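Local structure of tail spike protein gp49 (Pseudomonas phage LKA1, 4RU4) at residues Y439-R444 against L470-T475; G369-S374 against R400-V405; P419-I424 against P451-Y456; L466-Q471 against L498-G503. The protein probably cleaves the O-specific polysaccharide of Pseudomonas as a tailspike lyase, degrading the host cell envelope so that phage LKA1 can enter. One frame throughout, in Å; residues are numbered along the deposited sequence. Where two conformers were deposited one is given.

Interaction 1 of 4, residues Y439-R444 against L470-T475; sequences YLLRAR and LQLDIT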
loop_
_atom_site.group_PDB
_atom_site.type_symbol
_atom_site.label_atom_id
_atom_site.label_comp_id
_atom_site.label_asym_id
_atom_site.label_seq_id
_atom_site.Cartn_x
_atom_site.Cartn_y
_atom_site.Cartn_z
ATOM N N TYR B 439 -28.004 -2.028 -7.122
ATOM C CA TYR B 439 -27.181 -3.148 -6.682
ATOM C C TYR B 439 -25.706 -2.729 -6.637
ATOM O O TYR B 439 -25.245 -1.917 -7.443
ATOM C CB TYR B 439 -27.357 -4.382 -7.593
ATOM C CG TYR B 439 -27.710 -4.021 -9.028
ATOM C CD1 TYR B 439 -26.723 -3.721 -9.953
ATOM C CD2 TYR B 439 -29.042 -3.977 -9.444
ATOM C CE1 TYR B 439 -27.047 -3.360 -11.264
ATOM C CE2 TYR B 439 -29.376 -3.631 -10.758
ATOM C CZ TYR B 439 -28.372 -3.326 -11.652
ATOM O OH TYR B 439 -28.707 -2.985 -12.935
ATOM N N LEU B 440 -24.967 -3.254 -5.675
ATOM C CA LEU B 440 -23.566 -2.830 -5.538
ATOM C C LEU B 440 -22.716 -3.402 -6.657
ATOM O O LEU B 440 -21.855 -2.717 -7.215
ATOM C CB LEU B 440 -23.010 -3.215 -4.180
ATOM C CG LEU B 440 -23.795 -2.578 -3.026
ATOM C CD1 LEU B 440 -23.164 -2.977 -1.718
ATOM C CD2 LEU B 440 -23.776 -1.047 -3.184
ATOM N N LEU B 441 -22.950 -4.664 -6.985
ATOM C CA LEU B 441 -22.184 -5.286 -8.069
ATOM C C LEU B 441 -23.137 -6.022 -9.001
ATOM O O LEU B 441 -24.048 -6.724 -8.559
ATOM C CB LEU B 441 -21.115 -6.260 -7.532
ATOM C CG LEU B 441 -20.243 -6.980 -8.569
ATOM C CD1 LEU B 441 -18.837 -7.237 -8.004
ATOM C CD2 LEU B 441 -20.862 -8.282 -9.077
ATOM N N ARG B 442 -22.916 -5.859 -10.297
ATOM C CA ARG B 442 -23.665 -6.632 -11.283
ATOM C C ARG B 442 -22.653 -7.352 -12.154
ATOM O O ARG B 442 -21.646 -6.755 -12.554
ATOM C CB ARG B 442 -24.517 -5.710 -12.173
ATOM C CG ARG B 442 -25.432 -6.524 -13.153
ATOM C CD ARG B 442 -26.452 -5.681 -13.858
ATOM N NE ARG B 442 -27.373 -6.523 -14.634
ATOM C CZ ARG B 442 -28.324 -6.059 -15.439
ATOM N NH1 ARG B 442 -28.477 -4.755 -15.607
ATOM N NH2 ARG B 442 -29.126 -6.913 -16.086
ATOM N N ALA B 443 -22.919 -8.627 -12.434
ATOM C CA ALA B 443 -22.222 -9.380 -13.469
ATOM C C ALA B 443 -23.291 -10.024 -14.335
ATOM O O ALA B 443 -24.257 -10.595 -13.819
ATOM C CB ALA B 443 -21.311 -10.452 -12.841
ATOM N N ARG B 444 -23.135 -9.915 -15.647
ATOM C CA ARG B 444 -24.128 -10.435 -16.587
ATOM C C ARG B 444 -23.378 -11.140 -17.725
ATOM O O ARG B 444 -22.502 -10.549 -18.375
ATOM C CB ARG B 444 -25.011 -9.310 -17.147
ATOM C CG ARG B 444 -26.088 -9.804 -18.155
ATOM C CD ARG B 444 -26.965 -8.647 -18.670
ATOM N NE ARG B 444 -26.106 -7.706 -19.366
ATOM C CZ ARG B 444 -25.773 -7.796 -20.647
ATOM N NH1 ARG B 444 -26.298 -8.750 -21.416
ATOM N NH2 ARG B 444 -24.950 -6.894 -21.167
ATOM N N LEU B 470 -25.463 -8.293 -4.673
ATOM C CA LEU B 470 -25.103 -8.833 -5.985
ATOM C C LEU B 470 -26.315 -9.005 -6.882
ATOM O O LEU B 470 -27.404 -9.392 -6.418
ATOM C CB LEU B 470 -24.417 -10.196 -5.852
ATOM C CG LEU B 470 -23.237 -10.282 -4.886
ATOM C CD1 LEU B 470 -22.667 -11.689 -4.927
ATOM C CD2 LEU B 470 -22.159 -9.220 -5.214
ATOM N N GLN B 471 -26.099 -8.752 -8.171
ATOM C CA GLN B 471 -27.090 -8.974 -9.211
ATOM C C GLN B 471 -26.352 -9.779 -10.288
ATOM O O GLN B 471 -25.468 -9.249 -10.968
ATOM C CB GLN B 471 -27.571 -7.636 -9.759
ATOM C CG GLN B 471 -28.394 -7.745 -11.024
ATOM C CD GLN B 471 -29.824 -8.127 -10.733
ATOM O OE1 GLN B 471 -30.396 -7.716 -9.721
ATOM N NE2 GLN B 471 -30.404 -8.939 -11.605
ATOM N N LEU B 472 -26.666 -11.069 -10.389
ATOM C CA LEU B 472 -25.919 -11.993 -11.258
ATOM C C LEU B 472 -26.847 -12.561 -12.330
ATOM O O LEU B 472 -27.728 -13.374 -12.029
ATOM C CB LEU B 472 -25.283 -13.130 -10.432
ATOM C CG LEU B 472 -24.434 -12.636 -9.235
ATOM C CD1 LEU B 472 -23.979 -13.781 -8.339
ATOM C CD2 LEU B 472 -23.216 -11.799 -9.693
ATOM N N ASP B 473 -26.631 -12.149 -13.574
ATOM C CA ASP B 473 -27.595 -12.384 -14.647
ATOM C C ASP B 473 -26.967 -13.152 -15.781
ATOM O O ASP B 473 -25.736 -13.170 -15.942
ATOM C CB ASP B 473 -28.041 -11.053 -15.252
ATOM C CG ASP B 473 -28.883 -10.265 -14.321
ATOM O OD1 ASP B 473 -29.786 -10.871 -13.711
ATOM O OD2 ASP B 473 -28.633 -9.058 -14.179
ATOM N N ILE B 474 -27.828 -13.759 -16.589
ATOM C CA ILE B 474 -27.385 -14.438 -17.791
ATOM C C ILE B 474 -28.266 -14.054 -18.981
ATOM O O ILE B 474 -29.454 -14.374 -19.020
ATOM C CB ILE B 474 -27.413 -15.955 -17.608
ATOM C CG1 ILE B 474 -26.562 -16.338 -16.377
ATOM C CG2 ILE B 474 -26.936 -16.631 -18.913
ATOM C CD1 ILE B 474 -26.518 -17.818 -16.069
ATOM N N THR B 475 -27.677 -13.360 -19.940
ATOM C CA THR B 475 -28.355 -13.074 -21.192
ATOM C C THR B 475 -28.069 -14.208 -22.183
ATOM O O THR B 475 -28.978 -14.715 -22.831
ATOM C CB THR B 475 -27.914 -11.713 -21.751
ATOM O OG1 THR B 475 -28.362 -10.685 -20.867
ATOM C CG2 THR B 475 -28.486 -11.454 -23.154
#

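Interaction 2 of 4, residues G369-S374 against R400-V405; sequences GWIVIS and RGVIDV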
loop_
_atom_site.group_PDB
_atom_site.type_symbol
_atom_site.label_atom_id
_atom_site.label_comp_id
_atom_site.label_asym_id
_atom_site.label_seq_id
_atom_site.Cartn_x
_atom_site.Cartn_y
_atom_site.Cartn_z
ATOM N N GLY B 369 -22.523 7.069 -12.605
ATOM C CA GLY B 369 -22.792 6.740 -11.211
ATOM C C GLY B 369 -22.045 5.510 -10.724
ATOM O O GLY B 369 -21.966 5.254 -9.515
ATOM N N TRP B 370 -21.517 4.727 -11.651
ATOM C CA TRP B 370 -20.700 3.568 -11.296
ATOM C C TRP B 370 -19.293 4.050 -10.920
ATOM O O TRP B 370 -18.943 5.209 -11.164
ATOM C CB TRP B 370 -20.627 2.569 -12.461
ATOM C CG TRP B 370 -20.305 3.211 -13.805
ATOM C CD1 TRP B 370 -21.207 3.591 -14.777
ATOM C CD2 TRP B 370 -19.004 3.537 -14.316
ATOM N NE1 TRP B 370 -20.535 4.134 -15.862
ATOM C CE2 TRP B 370 -19.189 4.116 -15.604
ATOM C CE3 TRP B 370 -17.703 3.406 -13.810
ATOM C CZ2 TRP B 370 -18.120 4.548 -16.397
ATOM C CZ3 TRP B 370 -16.630 3.846 -14.597
ATOM C CH2 TRP B 370 -16.851 4.406 -15.879
ATOM N N ILE B 371 -18.506 3.176 -10.289
ATOM C CA ILE B 371 -17.156 3.540 -9.857
ATOM C C ILE B 371 -16.094 2.682 -10.536
ATOM O O ILE B 371 -15.045 3.182 -10.954
ATOM C CB ILE B 371 -17.011 3.413 -8.318
ATOM C CG1 ILE B 371 -18.036 4.305 -7.613
ATOM C CG2 ILE B 371 -15.580 3.781 -7.855
ATOM C CD1 ILE B 371 -18.068 4.106 -6.099
ATOM N N VAL B 372 -16.368 1.381 -10.651
ATOM C CA VAL B 372 -15.461 0.498 -11.352
ATOM C C VAL B 372 -16.266 -0.192 -12.433
ATOM O O VAL B 372 -17.292 -0.779 -12.132
ATOM C CB VAL B 372 -14.856 -0.583 -10.419
ATOM C CG1 VAL B 372 -14.027 -1.564 -11.264
ATOM C CG2 VAL B 372 -14.001 0.100 -9.317
ATOM N N ILE B 373 -15.832 -0.080 -13.684
ATOM C CA ILE B 373 -16.536 -0.699 -14.818
ATOM C C ILE B 373 -15.629 -1.725 -15.524
ATOM O O ILE B 373 -14.402 -1.603 -15.507
ATOM C CB ILE B 373 -17.077 0.380 -15.813
ATOM C CG1 ILE B 373 -18.062 -0.236 -16.813
ATOM C CG2 ILE B 373 -15.916 1.091 -16.544
ATOM C CD1 ILE B 373 -18.993 0.766 -17.473
ATOM N N SER B 374 -16.207 -2.748 -16.146
ATOM C CA SER B 374 -15.367 -3.739 -16.807
ATOM C C SER B 374 -15.560 -3.714 -18.326
ATOM O O SER B 374 -16.554 -3.228 -18.817
ATOM C CB SER B 374 -15.703 -5.136 -16.283
ATOM O OG SER B 374 -15.656 -5.177 -14.863
ATOM N N ARG B 400 -26.330 -0.687 -14.679
ATOM C CA ARG B 400 -24.971 -1.007 -14.274
ATOM C C ARG B 400 -24.846 -1.054 -12.751
ATOM O O ARG B 400 -25.568 -0.337 -12.045
ATOM C CB ARG B 400 -23.978 0.003 -14.889
ATOM C CG ARG B 400 -23.789 -0.173 -16.421
ATOM C CD ARG B 400 -22.981 0.952 -17.108
ATOM N NE ARG B 400 -23.672 2.240 -17.054
ATOM C CZ ARG B 400 -23.301 3.342 -17.704
ATOM N NH1 ARG B 400 -22.238 3.351 -18.487
ATOM N NH2 ARG B 400 -24.005 4.452 -17.551
ATOM N N GLY B 401 -23.937 -1.894 -12.247
ATOM C CA GLY B 401 -23.663 -1.940 -10.808
ATOM C C GLY B 401 -22.777 -0.767 -10.428
ATOM O O GLY B 401 -22.235 -0.101 -11.320
ATOM N N VAL B 402 -22.622 -0.498 -9.132
ATOM C CA VAL B 402 -21.624 0.481 -8.685
ATOM C C VAL B 402 -20.254 -0.063 -9.058
ATOM O O VAL B 402 -19.363 0.672 -9.510
ATOM C CB VAL B 402 -21.729 0.743 -7.159
ATOM C CG1 VAL B 402 -20.543 1.621 -6.657
ATOM C CG2 VAL B 402 -23.110 1.361 -6.826
ATOM N N ILE B 403 -20.121 -1.376 -8.905
ATOM C CA ILE B 403 -19.032 -2.128 -9.493
ATOM C C ILE B 403 -19.671 -2.984 -10.574
ATOM O O ILE B 403 -20.571 -3.796 -10.292
ATOM C CB ILE B 403 -18.359 -3.033 -8.461
ATOM C CG1 ILE B 403 -17.805 -2.176 -7.319
ATOM C CG2 ILE B 403 -17.248 -3.899 -9.138
ATOM C CD1 ILE B 403 -17.492 -2.977 -6.080
ATOM N N ASP B 404 -19.261 -2.777 -11.825
ATOM C CA ASP B 404 -20.011 -3.352 -12.928
ATOM C C ASP B 404 -19.197 -4.318 -13.774
ATOM O O ASP B 404 -18.073 -3.986 -14.181
ATOM C CB ASP B 404 -20.562 -2.232 -13.832
ATOM C CG ASP B 404 -21.554 -2.766 -14.871
ATOM O OD1 ASP B 404 -22.644 -3.209 -14.456
ATOM O OD2 ASP B 404 -21.244 -2.762 -16.088
ATOM N N VAL B 405 -19.767 -5.495 -14.057
ATOM C CA VAL B 405 -19.133 -6.463 -14.955
ATOM C C VAL B 405 -20.116 -6.838 -16.075
ATOM O O VAL B 405 -20.793 -7.873 -16.019
ATOM C CB VAL B 405 -18.644 -7.741 -14.202
ATOM C CG1 VAL B 405 -17.769 -8.572 -15.121
ATOM C CG2 VAL B 405 -17.891 -7.348 -12.924
HETATM O O HOH W 1 -18.877 -3.499 -17.180
#

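Interaction 3 of 4, residues P419-I424 against P451-Y456; sequences PCNFLI and PVNIQY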
loop_
_atom_site.group_PDB
_atom_site.type_symbol
_atom_site.label_atom_id
_atom_site.label_comp_id
_atom_site.label_asym_id
_atom_site.label_seq_id
_atom_site.Cartn_x
_atom_site.Cartn_y
_atom_site.Cartn_z
ATOM N N PRO B 419 -11.376 -18.903 -16.596
ATOM C CA PRO B 419 -12.206 -18.675 -15.410
ATOM C C PRO B 419 -11.940 -17.281 -14.829
ATOM O O PRO B 419 -10.772 -16.850 -14.827
ATOM C CB PRO B 419 -11.722 -19.755 -14.441
ATOM C CG PRO B 419 -11.270 -20.874 -15.332
ATOM C CD PRO B 419 -10.624 -20.172 -16.514
ATOM N N CYS B 420 -12.995 -16.601 -14.365
ATOM C CA CYS B 420 -12.881 -15.242 -13.809
ATOM C C CYS B 420 -13.114 -15.243 -12.315
ATOM O O CYS B 420 -14.059 -15.864 -11.852
ATOM C CB CYS B 420 -13.951 -14.332 -14.418
ATOM S SG CYS B 420 -13.819 -14.127 -16.192
ATOM N N ASN B 421 -12.279 -14.517 -11.568
ATOM C CA ASN B 421 -12.517 -14.328 -10.134
ATOM C C ASN B 421 -12.622 -12.827 -9.866
ATOM O O ASN B 421 -11.683 -12.090 -10.132
ATOM C CB ASN B 421 -11.341 -14.893 -9.334
ATOM C CG ASN B 421 -11.012 -16.292 -9.724
ATOM O OD1 ASN B 421 -11.885 -17.150 -9.756
ATOM N ND2 ASN B 421 -9.756 -16.540 -10.043
ATOM N N PHE B 422 -13.770 -12.366 -9.393
ATOM C CA PHE B 422 -13.915 -10.957 -9.060
ATOM C C PHE B 422 -13.913 -10.827 -7.554
ATOM O O PHE B 422 -14.791 -11.389 -6.871
ATOM C CB PHE B 422 -15.216 -10.405 -9.672
ATOM C CG PHE B 422 -15.181 -10.377 -11.165
ATOM C CD1 PHE B 422 -14.481 -9.371 -11.819
ATOM C CD2 PHE B 422 -15.760 -11.389 -11.921
ATOM C CE1 PHE B 422 -14.394 -9.358 -13.190
ATOM C CE2 PHE B 422 -15.698 -11.345 -13.304
ATOM C CZ PHE B 422 -14.999 -10.338 -13.926
ATOM N N LEU B 423 -12.919 -10.109 -7.038
ATOM C CA LEU B 423 -12.682 -10.051 -5.589
ATOM C C LEU B 423 -12.803 -8.642 -5.077
ATOM O O LEU B 423 -12.096 -7.753 -5.568
ATOM C CB LEU B 423 -11.254 -10.527 -5.256
ATOM C CG LEU B 423 -10.806 -11.824 -5.940
ATOM C CD1 LEU B 423 -9.365 -12.171 -5.608
ATOM C CD2 LEU B 423 -11.747 -12.993 -5.620
ATOM N N ILE B 424 -13.629 -8.445 -4.053
ATOM C CA ILE B 424 -13.725 -7.150 -3.398
ATOM C C ILE B 424 -13.380 -7.426 -1.956
ATOM O O ILE B 424 -14.094 -8.169 -1.263
ATOM C CB ILE B 424 -15.129 -6.509 -3.506
ATOM C CG1 ILE B 424 -15.460 -6.107 -4.945
ATOM C CG2 ILE B 424 -15.214 -5.260 -2.616
ATOM C CD1 ILE B 424 -15.922 -7.275 -5.812
ATOM N N PRO B 451 -16.338 -20.537 -15.544
ATOM C CA PRO B 451 -16.720 -20.170 -14.179
ATOM C C PRO B 451 -16.513 -18.668 -13.941
ATOM O O PRO B 451 -15.500 -18.120 -14.367
ATOM C CB PRO B 451 -15.741 -20.970 -13.310
ATOM C CG PRO B 451 -15.416 -22.213 -14.169
ATOM C CD PRO B 451 -15.289 -21.577 -15.563
ATOM N N VAL B 452 -17.502 -18.030 -13.325
ATOM C CA VAL B 452 -17.408 -16.651 -12.863
ATOM C C VAL B 452 -17.660 -16.643 -11.355
ATOM O O VAL B 452 -18.800 -16.802 -10.892
ATOM C CB VAL B 452 -18.444 -15.768 -13.584
ATOM C CG1 VAL B 452 -18.471 -14.335 -13.013
ATOM C CG2 VAL B 452 -18.132 -15.746 -15.080
ATOM N N ASN B 453 -16.585 -16.445 -10.598
ATOM C CA ASN B 453 -16.609 -16.513 -9.142
ATOM C C ASN B 453 -16.570 -15.121 -8.508
ATOM O O ASN B 453 -15.860 -14.236 -8.993
ATOM C CB ASN B 453 -15.385 -17.311 -8.676
ATOM C CG ASN B 453 -15.318 -18.682 -9.326
ATOM O OD1 ASN B 453 -16.306 -19.422 -9.322
ATOM N ND2 ASN B 453 -14.174 -19.009 -9.931
ATOM N N ILE B 454 -17.316 -14.941 -7.419
ATOM C CA ILE B 454 -17.423 -13.644 -6.757
ATOM C C ILE B 454 -17.054 -13.820 -5.306
ATOM O O ILE B 454 -17.623 -14.685 -4.611
ATOM C CB ILE B 454 -18.883 -13.090 -6.756
ATOM C CG1 ILE B 454 -19.515 -13.108 -8.150
ATOM C CG2 ILE B 454 -18.926 -11.683 -6.151
ATOM C CD1 ILE B 454 -18.799 -12.328 -9.155
ATOM N N GLN B 455 -16.131 -12.982 -4.831
ATOM C CA GLN B 455 -15.853 -12.894 -3.410
ATOM C C GLN B 455 -16.118 -11.437 -3.020
ATOM O O GLN B 455 -15.360 -10.552 -3.404
ATOM C CB GLN B 455 -14.369 -13.243 -3.120
ATOM C CG GLN B 455 -13.968 -13.165 -1.636
ATOM C CD GLN B 455 -12.468 -13.033 -1.424
ATOM O OE1 GLN B 455 -11.781 -12.324 -2.174
ATOM N NE2 GLN B 455 -11.944 -13.730 -0.412
ATOM N N TYR B 456 -17.181 -11.185 -2.256
ATOM C CA TYR B 456 -17.452 -9.821 -1.820
ATOM C C TYR B 456 -17.348 -9.850 -0.285
ATOM O O TYR B 456 -18.240 -10.360 0.399
ATOM C CB TYR B 456 -18.828 -9.402 -2.348
ATOM C CG TYR B 456 -19.028 -7.895 -2.438
ATOM C CD1 TYR B 456 -19.133 -7.114 -1.282
ATOM C CD2 TYR B 456 -19.122 -7.258 -3.675
ATOM C CE1 TYR B 456 -19.309 -5.733 -1.355
ATOM C CE2 TYR B 456 -19.287 -5.887 -3.758
ATOM C CZ TYR B 456 -19.386 -5.130 -2.597
ATOM O OH TYR B 456 -19.555 -3.764 -2.683
#

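Interaction 4 of 4, residues L466-Q471 against L498-G503; sequences LGKVLQ and LASAAG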
loop_
_atom_site.group_PDB
_atom_site.type_symbol
_atom_site.label_atom_id
_atom_site.label_comp_id
_atom_site.label_asym_id
_atom_site.label_seq_id
_atom_site.Cartn_x
_atom_site.Cartn_y
_atom_site.Cartn_z
ATOM N N LEU B 466 -30.836 0.898 -0.719
ATOM C CA LEU B 466 -30.114 -0.089 -1.498
ATOM C C LEU B 466 -31.113 -1.185 -1.819
ATOM O O LEU B 466 -32.009 -1.460 -1.019
ATOM C CB LEU B 466 -28.937 -0.670 -0.700
ATOM C CG LEU B 466 -28.062 -1.716 -1.380
ATOM C CD1 LEU B 466 -27.395 -1.141 -2.658
ATOM C CD2 LEU B 466 -26.997 -2.225 -0.371
ATOM N N GLY B 467 -30.968 -1.786 -2.999
ATOM C CA GLY B 467 -31.735 -2.961 -3.353
ATOM C C GLY B 467 -31.008 -4.257 -3.027
ATOM O O GLY B 467 -31.527 -5.111 -2.293
ATOM N N LYS B 468 -29.795 -4.414 -3.558
ATOM C CA LYS B 468 -29.122 -5.726 -3.507
ATOM C C LYS B 468 -27.626 -5.553 -3.391
ATOM O O LYS B 468 -27.100 -4.522 -3.817
ATOM C CB LYS B 468 -29.367 -6.530 -4.797
ATOM C CG LYS B 468 -30.745 -6.353 -5.410
ATOM C CD LYS B 468 -30.980 -7.329 -6.560
ATOM C CE LYS B 468 -32.362 -7.100 -7.199
ATOM N NZ LYS B 468 -32.589 -7.965 -8.395
ATOM N N VAL B 469 -26.946 -6.579 -2.864
ATOM C CA VAL B 469 -25.484 -6.602 -2.902
ATOM C C VAL B 469 -25.080 -7.066 -4.298
ATOM O O VAL B 469 -24.466 -6.303 -5.037
ATOM C CB VAL B 469 -24.862 -7.501 -1.794
ATOM C CG1 VAL B 469 -23.321 -7.482 -1.851
ATOM C CG2 VAL B 469 -25.350 -7.058 -0.408
ATOM N N LEU B 470 -25.463 -8.293 -4.673
ATOM C CA LEU B 470 -25.103 -8.833 -5.985
ATOM C C LEU B 470 -26.315 -9.005 -6.882
ATOM O O LEU B 470 -27.404 -9.392 -6.418
ATOM C CB LEU B 470 -24.417 -10.196 -5.852
ATOM C CG LEU B 470 -23.237 -10.282 -4.886
ATOM C CD1 LEU B 470 -22.667 -11.689 -4.927
ATOM C CD2 LEU B 470 -22.159 -9.220 -5.214
ATOM N N GLN B 471 -26.099 -8.752 -8.171
ATOM C CA GLN B 471 -27.090 -8.974 -9.211
ATOM C C GLN B 471 -26.352 -9.779 -10.288
ATOM O O GLN B 471 -25.468 -9.249 -10.968
ATOM C CB GLN B 471 -27.571 -7.636 -9.759
ATOM C CG GLN B 471 -28.394 -7.745 -11.024
ATOM C CD GLN B 471 -29.824 -8.127 -10.733
ATOM O OE1 GLN B 471 -30.396 -7.716 -9.721
ATOM N NE2 GLN B 471 -30.404 -8.939 -11.605
ATOM N N LEU B 498 -29.446 -10.220 -0.750
ATOM C CA LEU B 498 -28.015 -10.499 -0.780
ATOM C C LEU B 498 -27.519 -10.780 -2.192
ATOM O O LEU B 498 -26.487 -10.257 -2.618
ATOM C CB LEU B 498 -27.683 -11.691 0.140
ATOM C CG LEU B 498 -27.853 -11.400 1.621
ATOM C CD1 LEU B 498 -27.982 -12.697 2.388
ATOM C CD2 LEU B 498 -26.649 -10.578 2.087
ATOM N N ALA B 499 -28.226 -11.631 -2.916
ATOM C CA ALA B 499 -27.786 -11.955 -4.249
ATOM C C ALA B 499 -28.932 -12.430 -5.120
ATOM O O ALA B 499 -29.532 -13.466 -4.856
ATOM C CB ALA B 499 -26.674 -13.025 -4.186
ATOM N N SER B 500 -29.271 -11.647 -6.135
ATOM C CA SER B 500 -30.116 -12.162 -7.192
ATOM C C SER B 500 -29.198 -12.983 -8.072
ATOM O O SER B 500 -28.162 -12.496 -8.523
ATOM C CB SER B 500 -30.762 -11.024 -7.988
ATOM O OG SER B 500 -31.768 -10.410 -7.209
ATOM N N ALA B 501 -29.556 -14.241 -8.289
ATOM C CA ALA B 501 -28.682 -15.141 -9.040
ATOM C C ALA B 501 -29.481 -15.973 -10.026
ATOM O O ALA B 501 -30.399 -16.698 -9.617
ATOM C CB ALA B 501 -27.917 -16.066 -8.100
ATOM N N ALA B 502 -29.119 -15.892 -11.303
ATOM C CA ALA B 502 -29.836 -16.636 -12.335
ATOM C C ALA B 502 -29.018 -17.832 -12.842
ATOM O O ALA B 502 -27.781 -17.811 -12.822
ATOM C CB ALA B 502 -30.221 -15.720 -13.475
ATOM N N GLY B 503 -29.715 -18.868 -13.300
ATOM C CA GLY B 503 -29.056 -20.005 -13.934
ATOM C C GLY B 503 -27.947 -20.633 -13.106
ATOM O O GLY B 503 -28.148 -20.963 -11.931
#

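Interaction 1 of 4, residues Y439-R444 against L470-T475
The Y439 ring carries Q471 CB over one face, 4.0 Å from the ring centroid and 24° off the normal, a CH-pi contact that sits toward the rim. Past it runs R442, whose guanidinium meets D473 OD2 near its edge. The grip is side-on, NE and NH2 both reaching that one oxygen, each at 2.9 Å. Both bonds are bent, as expected when two N-H groups converge on one oxygen, which lies tilted from the guanidinium plane. The D473 carboxylate is also held by Q471 NE2, nearly in the amide plane and bonded to both oxygens on their syn sides; OD2 thus takes three donors, which fix the carboxylate's rotation. Q471 OE1 turns instead to K468. At the R444 guanidinium the edge partner is T475 OG1, 2.9 Å from NH1 and in plane; a bend at chi3 (62°) turns the group there, while NE and NH2 find G407 and E446.

Underneath is a parallel ladder between adjacent strands of a beta-helix, the pectate lyase-like fold, with strand axes 4.7 Å apart and 10° from parallel. Its bonds are Q471 N to L441 O, A443 N to Q471 O and D473 N to A443 O. On the opposite face of the sheet, L470 CD2 lies 3.9 Å from L441 CB, and L472 CD2 packs on A443 CB beside L484 and F505.

Interaction 2 of 4, residues G369-S374 against R400-V405
This is a rung-to-rung contact of the parallel beta-helix, in which a turn and the short strand leading out of it stack on their counterparts of the next coil, close to the calcium site that includes G368 and D394. W370 and R400 meet on the turn. In one of R400's two deposited conformers, W370 NE1 lies over one face of the guanidinium, 3.2 Å above its plane and toward the rim, with the ring and guanidinium planes 59° apart; as both NE1 and NH1 are donors, the approach is not a hydrogen bond. The indole reaches this place with CG between its backbone N and carbonyl carbon (chi1 48°). I373 CD1 covers one face of the indole and, in that conformer, also touches R400 CD at 4.0 Å.

The backbone holds the turn through V402 O, which accepts from two consecutive amides, I371 N at 2.8 Å and V372 N at 3.3 Å, both in its carbonyl plane. D404 N then bonds to V372 O, and the strand axes lie 2° from parallel. Beyond it S374 OG donates to D404 O at 2.8 Å, and a water accepting from S374 N donates to D404 OD2. The other carboxylate oxygen, OD1, takes G401 N, so D404 braces the turn of its own segment. On the turn, I371 CD1 packs 3.6 Å from V402 CG1.

Strand 403-405 lies between strands 372-377 and 439-446 in one sheet. W351 of strand 349-352 packs on V372, S374 and I403, and strand 420-425 meets I403 and V405 through I424 and F422.

Interaction 3 of 4, residues P419-I424 against P451-Y456
F422, I424 and Y456 make the dense half of this contact between two parallel strands of the beta-helix. I424 CG2 stands over the centre of the Y456 ring, 4.2 Å from its centroid and 10° off the normal, and I424 CD1 comes within 3.8 Å of Y456 CD2. V452 CG1 comes to the edge of the F422 ring, 4.1 Å from CE2, while I454 CD1 lies against F422 CB. Their face also takes I403, V405, L440 and L441 of other strands. Looser is the end with P419 and P451, where two rings lie side by side with P419 CG and P451 CD 4.1 Å apart and P419 exposed.

The other face is buried and largely polar, L423 packing against Q455. N453 ND2 donates to N421 OD1 at 3.0 Å, almost straight at 177°, and the two amides are within 14° of coplanar. Q455 pairs with Q425 through OE1, and its NE2 reaches G458 O of a neighbouring subunit.

Five backbone bonds, from C420 N to P451 O through I424 N to Q455 O, are all nearly straight. N421 ND2 bonds to T381 and N453 OD1 to Y483 N, implying a buried side-chain ladder in which each amide donates and accepts.

Interaction 4 of 4, residues L466-Q471 against L498-G503
A corner of the beta-helix and the start of the strand after it stack here on the next coil, in a short parallel pairing at the edge strand of its sheet within the chain. Two bridges define the register, L470 with A499 and Q471 with S500. L470 N donates to L498 O at 3.0 Å, and S500 N returns a bond to L470 O at 2.9 Å. Each donor is tilted by more than 30° from its acceptor's carbonyl plane, consistent with the corners that the chain turns at V469 and L498. V469 CB rests 3.3 Å from L498 O, and L470 CB meets A499 CB at 4.0 Å.

The polar face turns on K468. In one of the two deposited conformers of S500, the lysine chain, extended beyond CG, passes alongside the serine hydroxyl, with CD 3.2 Å from S500 OG, before NZ donates to that oxygen at 2.8 Å. The same ammonium bonds to Q471 OE1 at 2.6 Å, in the carbonyl plane and on a lone pair. NZ thus joins a residue of its own segment to one on the next coil, while the S500 CB methylene sits against the Q471 amide end.

Strand 468-474 is flanked by strands 439-446 and 497-501, the latter outermost in this sheet within the chain. L484 and V486 of strand 484-487 cover L470, whereas L498 packs on M512 and P513 of strand 510-522 and on Y538 and Y540.

How the interactions relate
From the N terminus, interaction 2 comes first, closing a loop of 25 residues between 369-374 and 400-405 before the others open. Interaction 3 opens next at 419-424, and interaction 1 opens at 439-444 before 451-456 closes it, so these two cross. Interaction 4 follows in series after interaction 3, starting on the strand where interaction 1 ends and sharing L470 and Q471 with it. Interactions 2, 1 and 4 lie along one parallel sheet, joined by probable backbone bonds I403 N to L440 O and L472 N to S500 O. Interaction 3 belongs to another face, whose I424, I454 and Y456 meet L441 and L470 across the interior.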